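Local coordinates for GDSL-like protein (Collinsella aerofaciens ATCC 25986, PDB 7BXD), which probably hydrolyses acyl ester bonds, as a GDSL-like acyl-hydrolase of the SGNH family, though its natural substrate is not established, at residues A60-A65 against R232-L237; G120-H125 against A130-I135; S156-K161 against G218-P223; D167-N170 against L174-A177. All blocks are in the same frame, centred on the assembly; numbering follows the deposited sequence.

The four contacts illustrate how the helices and loops flanking a five-stranded parallel sheet are joined across very different sequence spans. Contact 1 has the widest reach, joining helix 55-61 to the late helix 223-240, and the other three fall within the chain between its segments. Contact 2 comes first among these, at the start of helix 127-141, with its centre about 29 Å from that of contact 1 and on the opposite side of the chain's centre. Contact 3 follows and brackets contact 4, which leads into helix 176-189. These two have centres about 16 Å apart and touch, H159 NE2 lying 2.9 Å from E168 OE1. Contact 3 holds the loop that carries the probable catalytic histidine.

Contact 1: A60-A65 against R232-L237; sequences ALLGGA and RIAAGL
L61 and A234 mark the nearest approach of the two backbones, with their CA atoms 6.5 Å apart where the end of helix 55-61 meets the flank of helix 223-240. The side chains meet through apolar atoms, around the small methyl of A234. L61 CB lies 4.0 Å from A234 CB, while L62 reaches the same methyl with one of its branches, CD2 standing 4.1 Å from A234 CB and also resting against the A234 carbonyl. The other branch turns to the next turn of the helix, where L62 CD1 meets L237 CD1 at 4.3 Å. With CG beside the backbone N and anti to the carbonyl carbon (chi1 -65°), L62 is set so that its forked end spans A234 and L237. L58 lies against both A234 and L237, and L62 also touches I31 of strand 30-35, which continues the apolar layer toward the sheet. Just past L62 the chain turns away through G63, whose positive phi would press a side chain against the preceding carbonyl O. G63 is the C-prime residue of a Schellman motif, with bonds from G63 N to A60 O (3.1 Å) and from G64 N to G59 O, here ending a helix that packs on its neighbour in the helical layer of an alpha/beta/alpha hydrolase fold.

Contact 2: G120-H125 against A130-I135; sequences GSTDAH and AVDYLI
The carboxylate of D132 lies alongside T122, its OD2 in loose van der Waals contact with the T122 methyl, 4.0 Å from CG2, and with the S121 carbonyl nearby. The flat groups inside the loop are the D123 carboxylate and the H125 ring. D123 OD1 is at the edge of the H125 ring, in its plane, and accepts a bond from H125 ND1, 3.0 Å away, through its syn lone pair; H125 N reaches the same oxygen at 2.9 Å from above the carboxylate plane, 56° out of it. Two donors arriving from different directions should fix the rotation of this carboxylate. Across the contact, the backbone of the loop does most of the touching: S121 O lies 4.0 Å from D132 CB, and A124 O rests 3.6 Å from the methyl of A130. With CG anti to the backbone N (chi1 -176°), D132 sets its carboxylate beside T122; its polar end is held by the hydroxyl of Y190 and by a salt bridge to R136. S121 OG accepts from D123 N at 3.1 Å and is also bonded to E126. An ST turn at S121 thus runs into an Asx turn at D123, consecutive side-chain-to-backbone turns that lead the loop into helix 127-141.

Contact 3: S156-K161 against G218-P223; sequences SGKHEK and GLHYSP
G218 O is gripped chiefly by S156 N, at 2.9 Å and in the carbonyl plane, and by the hydroxyl of T155. S156 OG stands 3.5 Å from G218 O, at most a weak bond. The seryl oxygen sits between the backbone N and the carbonyl carbon (chi1 54°), which swings it over the CA of G218, 3.3 Å from OG. Any CB on G218 would run into that oxygen, and the positive phi of 75° also favours glycine, so the two segments can close to 5.1 Å between the CA atoms of S156 and G218. The backbone bond joins the 156-161 loop to the segment that carries the family's DxxH block: D217, G218, L219 and H220 match this block of SGNH hydrolases, in which the aspartate and histidine complete a catalytic triad, and H220 indeed touches S37, the probable nucleophile. H220 ND1 is bonded to D217 OD2, and K158 makes a salt bridge with that same oxygen. K158 arrives as an almost fully extended chain, bringing NZ to the edge of the H220 ring near its plane, 4.4 Å from ND1, with D217 as their common partner. L219 CG lies 3.7 Å above one ring face, toward the rim. Further along, S222 is the N-cap of helix 223-240, its OG bonding to G225 N.

Contact 4: D167-N170 against L174-A177; sequences DELN and LTQA
L174, T175 and N170 carry most of this contact, and a pair of bonds joins the first to the last. N170 N gives an almost straight bond to L174 O, 2.9 Å long with an angle of 169° at the hydrogen, and L174 N returns one to N170 OD1 at 3.1 Å. This second donor stands above the amide's carbonyl plane, 45° out of it. N170 CG sits between its backbone N and carbonyl carbon (chi1 72°), which folds the amide back beside L174, where OD1 also lies 3.7 Å from L174 CB. OD1 accepts from L172 N as well, an Asx turn that organises the short loop, while ND2 reaches F110 O. A leucine here removes the amide, and the N-H groups of L172 and L174 and the carbonyl of F110 would probably be left without that partner, the loop being held less firmly by its remaining backbone bond. L169 adds a CA-H...O contact to the already bonded L174 O, at 3.4 Å from its CA. Its side chain slants across T175, with L169 CD2 at 3.6 Å from T175 CG2. E168 O, in turn, lies 3.6 Å from T175 CA. T175 is the N-cap of helix 176-189, its OG1 accepting weakly from A177 N at 3.3 Å.

Contact 1: A60-A65 against R232-L237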
loop_
_atom_site.group_PDB
_atom_site.type_symbol
_atom_site.label_atom_id
_atom_site.label_comp_id
_atom_site.label_asym_id
_atom_site.label_seq_id
_atom_site.Cartn_x
_atom_site.Cartn_y
_atom_site.Cartn_z
ATOM N N ALA A 60 -13.069 -13.897 -2.991
ATOM C CA ALA A 60 -13.468 -15.008 -3.847
ATOM C C ALA A 60 -12.265 -15.636 -4.520
ATOM O O ALA A 60 -12.225 -16.856 -4.706
ATOM C CB ALA A 60 -14.477 -14.534 -4.889
ATOM N N LEU A 61 -11.260 -14.827 -4.872
ATOM C CA LEU A 61 -10.072 -15.367 -5.527
ATOM C C LEU A 61 -9.292 -16.281 -4.602
ATOM O O LEU A 61 -8.531 -17.141 -5.072
ATOM C CB LEU A 61 -9.171 -14.237 -6.044
ATOM C CG LEU A 61 -9.727 -13.421 -7.210
ATOM C CD1 LEU A 61 -8.879 -12.177 -7.452
ATOM C CD2 LEU A 61 -9.856 -14.277 -8.482
ATOM N N LEU A 62 -9.426 -16.080 -3.296
ATOM C CA LEU A 62 -8.749 -16.882 -2.293
ATOM C C LEU A 62 -9.652 -17.972 -1.723
ATOM O O LEU A 62 -9.294 -18.589 -0.723
ATOM C CB LEU A 62 -8.210 -15.978 -1.179
ATOM C CG LEU A 62 -7.115 -14.998 -1.614
ATOM C CD1 LEU A 62 -6.786 -14.103 -0.443
ATOM C CD2 LEU A 62 -5.885 -15.728 -2.140
ATOM N N GLY A 63 -10.793 -18.251 -2.354
ATOM C CA GLY A 63 -11.622 -19.359 -1.910
ATOM C C GLY A 63 -12.546 -19.047 -0.756
ATOM O O GLY A 63 -13.056 -19.974 -0.108
ATOM N N GLY A 64 -12.801 -17.779 -0.487
ATOM C CA GLY A 64 -13.788 -17.418 0.502
ATOM C C GLY A 64 -13.280 -16.638 1.700
ATOM O O GLY A 64 -13.999 -16.503 2.689
ATOM N N ALA A 65 -12.064 -16.092 1.628
ATOM C CA ALA A 65 -11.576 -15.218 2.692
ATOM C C ALA A 65 -12.505 -14.018 2.868
ATOM O O ALA A 65 -13.137 -13.538 1.918
ATOM C CB ALA A 65 -10.182 -14.708 2.340
ATOM N N ARG A 232 -3.289 -10.228 -9.322
ATOM C CA ARG A 232 -1.858 -10.239 -9.009
ATOM C C ARG A 232 -1.622 -10.348 -7.506
ATOM O O ARG A 232 -0.713 -11.063 -7.057
ATOM C CB ARG A 232 -1.185 -8.982 -9.579
ATOM C CG ARG A 232 0.307 -8.869 -9.261
ATOM C CD ARG A 232 1.108 -9.914 -10.015
ATOM N NE ARG A 232 2.517 -9.976 -9.631
ATOM C CZ ARG A 232 3.007 -10.719 -8.647
ATOM N NH1 ARG A 232 2.197 -11.432 -7.895
ATOM N NH2 ARG A 232 4.334 -10.755 -8.420
ATOM N N ILE A 233 -2.428 -9.641 -6.714
ATOM C CA ILE A 233 -2.305 -9.682 -5.262
ATOM C C ILE A 233 -2.647 -11.071 -4.741
ATOM O O ILE A 233 -1.964 -11.595 -3.856
ATOM C CB ILE A 233 -3.165 -8.574 -4.625
ATOM C CG1 ILE A 233 -2.606 -7.200 -4.962
ATOM C CG2 ILE A 233 -3.325 -8.803 -3.136
ATOM C CD1 ILE A 233 -3.566 -6.044 -4.689
ATOM N N ALA A 234 -3.703 -11.690 -5.272
ATOM C CA ALA A 234 -4.035 -13.043 -4.839
ATOM C C ALA A 234 -2.868 -13.988 -5.083
ATOM O O ALA A 234 -2.545 -14.820 -4.222
ATOM C CB ALA A 234 -5.302 -13.510 -5.551
ATOM N N ALA A 235 -2.253 -13.912 -6.264
ATOM C CA ALA A 235 -1.120 -14.793 -6.548
ATOM C C ALA A 235 0.011 -14.512 -5.575
ATOM O O ALA A 235 0.665 -15.448 -5.084
ATOM C CB ALA A 235 -0.661 -14.598 -7.995
ATOM N N GLY A 236 0.258 -13.227 -5.290
ATOM C CA GLY A 236 1.323 -12.877 -4.376
ATOM C C GLY A 236 1.089 -13.384 -2.973
ATOM O O GLY A 236 2.020 -13.845 -2.310
ATOM N N LEU A 237 -0.142 -13.262 -2.477
ATOM C CA LEU A 237 -0.447 -13.714 -1.118
ATOM C C LEU A 237 -0.333 -15.230 -1.004
ATOM O O LEU A 237 0.208 -15.749 -0.023
ATOM C CB LEU A 237 -1.849 -13.262 -0.695
ATOM C CG LEU A 237 -2.010 -11.813 -0.239
ATOM C CD1 LEU A 237 -3.480 -11.442 -0.109
ATOM C CD2 LEU A 237 -1.255 -11.602 1.084
#

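Contact 2: G120-H125 against A130-I135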
loop_
_atom_site.group_PDB
_atom_site.type_symbol
_atom_site.label_atom_id
_atom_site.label_comp_id
_atom_site.label_asym_id
_atom_site.label_seq_id
_atom_site.Cartn_x
_atom_site.Cartn_y
_atom_site.Cartn_z
ATOM N N GLY A 120 16.982 2.089 11.163
ATOM C CA GLY A 120 17.145 2.188 12.597
ATOM C C GLY A 120 16.390 3.366 13.186
ATOM O O GLY A 120 16.206 3.433 14.412
ATOM N N SER A 121 15.925 4.303 12.352
ATOM C CA SER A 121 15.067 5.370 12.838
ATOM C C SER A 121 13.889 4.814 13.621
ATOM O O SER A 121 13.285 3.783 13.254
ATOM C CB SER A 121 14.478 6.083 11.628
ATOM O OG SER A 121 13.518 7.064 12.026
ATOM N N THR A 122 13.497 5.555 14.660
ATOM C CA THR A 122 12.216 5.352 15.333
ATOM C C THR A 122 11.374 6.624 15.348
ATOM O O THR A 122 10.411 6.736 16.128
ATOM C CB THR A 122 12.400 4.792 16.752
ATOM O OG1 THR A 122 13.182 5.705 17.524
ATOM C CG2 THR A 122 13.079 3.433 16.709
ATOM N N ASP A 123 11.682 7.564 14.468
ATOM C CA ASP A 123 10.868 8.767 14.325
ATOM C C ASP A 123 9.751 8.458 13.330
ATOM O O ASP A 123 10.016 8.224 12.151
ATOM C CB ASP A 123 11.744 9.879 13.767
ATOM C CG ASP A 123 11.021 11.212 13.645
ATOM O OD1 ASP A 123 9.791 11.266 13.880
ATOM O OD2 ASP A 123 11.683 12.221 13.284
ATOM N N ALA A 124 8.501 8.429 13.809
ATOM C CA ALA A 124 7.368 8.135 12.936
ATOM C C ALA A 124 7.075 9.241 11.931
ATOM O O ALA A 124 6.199 9.046 11.078
ATOM C CB ALA A 124 6.130 7.817 13.782
ATOM N N HIS A 125 7.791 10.367 11.989
ATOM C CA HIS A 125 7.775 11.366 10.923
ATOM C C HIS A 125 8.762 11.049 9.799
ATOM O O HIS A 125 8.732 11.734 8.771
ATOM C CB HIS A 125 8.114 12.754 11.477
ATOM C CG HIS A 125 7.139 13.232 12.493
ATOM N ND1 HIS A 125 7.263 12.914 13.827
ATOM C CD2 HIS A 125 6.025 13.988 12.384
ATOM C CE1 HIS A 125 6.280 13.484 14.505
ATOM N NE2 HIS A 125 5.497 14.117 13.648
ATOM N N ALA A 130 8.537 5.283 10.443
ATOM C CA ALA A 130 7.123 4.964 10.371
ATOM C C ALA A 130 6.892 3.502 10.001
ATOM O O ALA A 130 5.989 2.847 10.558
ATOM C CB ALA A 130 6.439 5.899 9.378
ATOM N N VAL A 131 7.645 2.984 9.020
ATOM C CA VAL A 131 7.504 1.573 8.670
ATOM C C VAL A 131 7.860 0.711 9.877
ATOM O O VAL A 131 7.185 -0.278 10.191
ATOM C CB VAL A 131 8.321 1.206 7.417
ATOM C CG1 VAL A 131 8.207 -0.306 7.111
ATOM C CG2 VAL A 131 7.844 2.011 6.204
ATOM N N ASP A 132 8.947 1.072 10.578
ATOM C CA ASP A 132 9.344 0.360 11.788
ATOM C C ASP A 132 8.219 0.375 12.820
ATOM O O ASP A 132 7.891 -0.660 13.418
ATOM C CB ASP A 132 10.636 1.006 12.304
ATOM C CG ASP A 132 11.209 0.305 13.514
ATOM O OD1 ASP A 132 11.949 -0.680 13.309
ATOM O OD2 ASP A 132 10.916 0.747 14.646
ATOM N N TYR A 133 7.627 1.548 13.052
ATOM C CA TYR A 133 6.499 1.636 13.990
ATOM C C TYR A 133 5.371 0.702 13.591
ATOM O O TYR A 133 4.784 0.027 14.447
ATOM C CB TYR A 133 5.982 3.078 14.069
ATOM C CG TYR A 133 4.824 3.220 15.016
ATOM C CD1 TYR A 133 3.505 3.050 14.562
ATOM C CD2 TYR A 133 5.043 3.544 16.369
ATOM C CE1 TYR A 133 2.445 3.168 15.424
ATOM C CE2 TYR A 133 3.983 3.669 17.242
ATOM C CZ TYR A 133 2.688 3.473 16.766
ATOM O OH TYR A 133 1.618 3.594 17.657
ATOM N N LEU A 134 4.987 0.706 12.310
ATOM C CA LEU A 134 3.860 -0.134 11.904
ATOM C C LEU A 134 4.138 -1.595 12.187
ATOM O O LEU A 134 3.265 -2.316 12.681
ATOM C CB LEU A 134 3.533 0.040 10.423
ATOM C CG LEU A 134 2.922 1.377 9.965
ATOM C CD1 LEU A 134 2.574 1.238 8.479
ATOM C CD2 LEU A 134 1.688 1.734 10.771
ATOM N N ILE A 135 5.344 -2.085 11.863
ATOM C CA ILE A 135 5.594 -3.506 12.053
ATOM C C ILE A 135 5.584 -3.855 13.533
ATOM O O ILE A 135 4.958 -4.847 13.948
ATOM C CB ILE A 135 6.907 -3.937 11.372
ATOM C CG1 ILE A 135 6.748 -3.796 9.841
ATOM C CG2 ILE A 135 7.277 -5.375 11.789
ATOM C CD1 ILE A 135 8.043 -3.843 9.068
#

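Contact 3: S156-K161 against G218-P223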
loop_
_atom_site.group_PDB
_atom_site.type_symbol
_atom_site.label_atom_id
_atom_site.label_comp_id
_atom_site.label_asym_id
_atom_site.label_seq_id
_atom_site.Cartn_x
_atom_site.Cartn_y
_atom_site.Cartn_z
ATOM N N SER A 156 2.833 7.359 -13.205
ATOM C CA SER A 156 3.384 8.253 -14.214
ATOM C C SER A 156 3.246 9.717 -13.837
ATOM O O SER A 156 3.599 10.577 -14.647
ATOM C CB SER A 156 2.767 7.979 -15.588
ATOM O OG SER A 156 1.352 8.024 -15.524
ATOM N N GLY A 157 2.750 10.011 -12.640
ATOM C CA GLY A 157 2.655 11.358 -12.125
ATOM C C GLY A 157 1.273 11.967 -12.327
ATOM O O GLY A 157 0.476 11.550 -13.177
ATOM N N LYS A 158 1.000 13.002 -11.545
ATOM C CA LYS A 158 -0.241 13.753 -11.708
ATOM C C LYS A 158 0.132 15.185 -11.317
ATOM O O LYS A 158 -0.070 15.643 -10.199
ATOM C CB LYS A 158 -1.367 13.158 -10.863
ATOM C CG LYS A 158 -2.731 13.640 -11.249
ATOM C CD LYS A 158 -3.796 12.801 -10.558
ATOM C CE LYS A 158 -5.145 13.258 -10.962
ATOM N NZ LYS A 158 -6.144 12.498 -10.224
ATOM N N HIS A 159 0.764 15.884 -12.261
ATOM C CA HIS A 159 1.414 17.148 -11.928
ATOM C C HIS A 159 0.431 18.238 -11.555
ATOM O O HIS A 159 0.807 19.170 -10.842
ATOM C CB HIS A 159 2.279 17.613 -13.082
ATOM C CG HIS A 159 3.462 16.732 -13.312
ATOM N ND1 HIS A 159 4.169 16.736 -14.494
ATOM C CD2 HIS A 159 4.060 15.814 -12.513
ATOM C CE1 HIS A 159 5.157 15.861 -14.413
ATOM N NE2 HIS A 159 5.114 15.291 -13.221
ATOM N N GLU A 160 -0.819 18.151 -12.020
ATOM C CA GLU A 160 -1.796 19.151 -11.602
ATOM C C GLU A 160 -2.119 19.035 -10.120
ATOM O O GLU A 160 -2.674 19.975 -9.537
ATOM C CB GLU A 160 -3.069 19.055 -12.446
ATOM C CG GLU A 160 -3.922 17.846 -12.136
ATOM C CD GLU A 160 -3.597 16.648 -13.024
ATOM O OE1 GLU A 160 -2.421 16.495 -13.441
ATOM O OE2 GLU A 160 -4.533 15.863 -13.315
ATOM N N LYS A 161 -1.801 17.894 -9.511
ATOM C CA LYS A 161 -1.826 17.724 -8.070
ATOM C C LYS A 161 -0.430 17.733 -7.475
ATOM O O LYS A 161 -0.276 17.384 -6.306
ATOM C CB LYS A 161 -2.567 16.440 -7.678
ATOM C CG LYS A 161 -3.907 16.222 -8.392
ATOM C CD LYS A 161 -4.949 17.237 -7.958
ATOM C CE LYS A 161 -6.358 16.752 -8.284
ATOM N NZ LYS A 161 -7.382 17.541 -7.554
ATOM N N GLY A 218 -2.984 7.711 -14.383
ATOM C CA GLY A 218 -1.593 7.336 -14.197
ATOM C C GLY A 218 -1.189 7.054 -12.764
ATOM O O GLY A 218 0.020 6.929 -12.493
ATOM N N LEU A 219 -2.162 6.935 -11.852
ATOM C CA LEU A 219 -1.865 6.794 -10.427
ATOM C C LEU A 219 -2.871 5.856 -9.778
ATOM O O LEU A 219 -2.495 4.873 -9.119
ATOM C CB LEU A 219 -1.871 8.171 -9.767
ATOM C CG LEU A 219 -1.814 8.226 -8.235
ATOM C CD1 LEU A 219 -0.534 7.543 -7.732
ATOM C CD2 LEU A 219 -1.871 9.680 -7.769
ATOM N N HIS A 220 -4.154 6.139 -9.975
ATOM C CA HIS A 220 -5.237 5.308 -9.481
ATOM C C HIS A 220 -5.642 4.267 -10.526
ATOM O O HIS A 220 -5.002 4.132 -11.570
ATOM C CB HIS A 220 -6.379 6.231 -9.047
ATOM C CG HIS A 220 -5.935 7.216 -8.011
ATOM N ND1 HIS A 220 -5.679 8.543 -8.297
ATOM C CD2 HIS A 220 -5.586 7.039 -6.713
ATOM C CE1 HIS A 220 -5.247 9.151 -7.206
ATOM N NE2 HIS A 220 -5.187 8.265 -6.229
ATOM N N TYR A 221 -6.705 3.523 -10.247
ATOM C CA TYR A 221 -7.115 2.395 -11.065
ATOM C C TYR A 221 -8.592 2.505 -11.405
ATOM O O TYR A 221 -9.415 2.919 -10.574
ATOM C CB TYR A 221 -6.809 1.024 -10.369
ATOM C CG TYR A 221 -5.332 0.853 -10.119
ATOM C CD1 TYR A 221 -4.709 1.502 -9.041
ATOM C CD2 TYR A 221 -4.527 0.157 -11.013
ATOM C CE1 TYR A 221 -3.324 1.458 -8.871
ATOM C CE2 TYR A 221 -3.142 0.085 -10.838
ATOM C CZ TYR A 221 -2.549 0.768 -9.774
ATOM O OH TYR A 221 -1.170 0.756 -9.655
ATOM N N SER A 222 -8.925 2.103 -12.631
ATOM C CA SER A 222 -10.325 1.925 -13.004
ATOM C C SER A 222 -10.874 0.658 -12.348
ATOM O O SER A 222 -10.123 -0.149 -11.804
ATOM C CB SER A 222 -10.406 1.771 -14.517
ATOM O OG SER A 222 -9.700 0.574 -14.868
ATOM N N PRO A 223 -12.190 0.426 -12.430
ATOM C CA PRO A 223 -12.711 -0.863 -11.942
ATOM C C PRO A 223 -11.968 -2.053 -12.561
ATOM O O PRO A 223 -11.605 -3.004 -11.854
ATOM C CB PRO A 223 -14.205 -0.784 -12.316
ATOM C CG PRO A 223 -14.510 0.699 -12.214
ATOM C CD PRO A 223 -13.275 1.376 -12.784
#

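Contact 4: D167-N170 against L174-A177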
loop_
_atom_site.group_PDB
_atom_site.type_symbol
_atom_site.label_atom_id
_atom_site.label_comp_id
_atom_site.label_asym_id
_atom_site.label_seq_id
_atom_site.Cartn_x
_atom_site.Cartn_y
_atom_site.Cartn_z
ATOM N N ASP A 167 9.837 7.937 -11.400
ATOM C CA ASP A 167 11.232 8.145 -11.746
ATOM C C ASP A 167 11.695 9.591 -11.616
ATOM O O ASP A 167 12.896 9.854 -11.793
ATOM C CB ASP A 167 11.520 7.588 -13.150
ATOM C CG ASP A 167 10.603 8.166 -14.257
ATOM O OD1 ASP A 167 9.583 8.845 -13.998
ATOM O OD2 ASP A 167 10.923 7.923 -15.445
ATOM N N GLU A 168 10.785 10.518 -11.304
ATOM C CA GLU A 168 11.126 11.914 -11.059
ATOM C C GLU A 168 11.572 12.108 -9.611
ATOM O O GLU A 168 11.328 11.265 -8.737
ATOM C CB GLU A 168 9.934 12.823 -11.385
ATOM C CG GLU A 168 9.586 12.823 -12.845
ATOM C CD GLU A 168 8.462 13.771 -13.143
ATOM O OE1 GLU A 168 7.391 13.680 -12.521
ATOM O OE2 GLU A 168 8.691 14.636 -14.015
ATOM N N LEU A 169 12.189 13.254 -9.328
ATOM C CA LEU A 169 12.582 13.577 -7.966
ATOM C C LEU A 169 11.462 14.321 -7.270
ATOM O O LEU A 169 10.867 15.246 -7.843
ATOM C CB LEU A 169 13.814 14.466 -7.950
ATOM C CG LEU A 169 15.067 13.857 -8.607
ATOM C CD1 LEU A 169 16.204 14.869 -8.629
ATOM C CD2 LEU A 169 15.501 12.551 -7.945
ATOM N N ASN A 170 11.197 13.945 -6.027
ATOM C CA ASN A 170 10.334 14.757 -5.181
ATOM C C ASN A 170 11.090 16.008 -4.734
ATOM O O ASN A 170 12.219 16.270 -5.164
ATOM C CB ASN A 170 9.727 13.917 -4.047
ATOM C CG ASN A 170 10.726 13.520 -2.958
ATOM O OD1 ASN A 170 11.892 13.947 -2.939
ATOM N ND2 ASN A 170 10.266 12.672 -2.040
ATOM N N LEU A 174 14.588 12.867 -3.922
ATOM C CA LEU A 174 14.524 11.411 -3.871
ATOM C C LEU A 174 13.560 10.896 -4.933
ATOM O O LEU A 174 12.564 11.541 -5.247
ATOM C CB LEU A 174 14.031 10.918 -2.499
ATOM C CG LEU A 174 14.931 11.283 -1.318
ATOM C CD1 LEU A 174 14.245 10.956 -0.015
ATOM C CD2 LEU A 174 16.255 10.514 -1.451
ATOM N N THR A 175 13.835 9.703 -5.463
ATOM C CA THR A 175 12.836 9.035 -6.302
ATOM C C THR A 175 12.033 8.041 -5.459
ATOM O O THR A 175 12.343 7.751 -4.287
ATOM C CB THR A 175 13.444 8.276 -7.485
ATOM O OG1 THR A 175 14.101 7.138 -6.951
ATOM C CG2 THR A 175 14.425 9.132 -8.317
ATOM N N GLN A 176 10.979 7.490 -6.067
ATOM C CA GLN A 176 10.163 6.534 -5.332
ATOM C C GLN A 176 10.962 5.304 -4.932
ATOM O O GLN A 176 10.664 4.677 -3.906
ATOM C CB GLN A 176 8.964 6.164 -6.184
ATOM C CG GLN A 176 7.931 5.331 -5.442
ATOM C CD GLN A 176 6.640 5.138 -6.234
ATOM O OE1 GLN A 176 6.305 5.976 -7.066
ATOM N NE2 GLN A 176 5.893 4.077 -5.959
ATOM N N ALA A 177 11.954 4.928 -5.738
ATOM C CA ALA A 177 12.773 3.760 -5.433
ATOM C C ALA A 177 13.455 3.866 -4.083
ATOM O O ALA A 177 13.666 2.835 -3.432
ATOM C CB ALA A 177 13.813 3.532 -6.529
#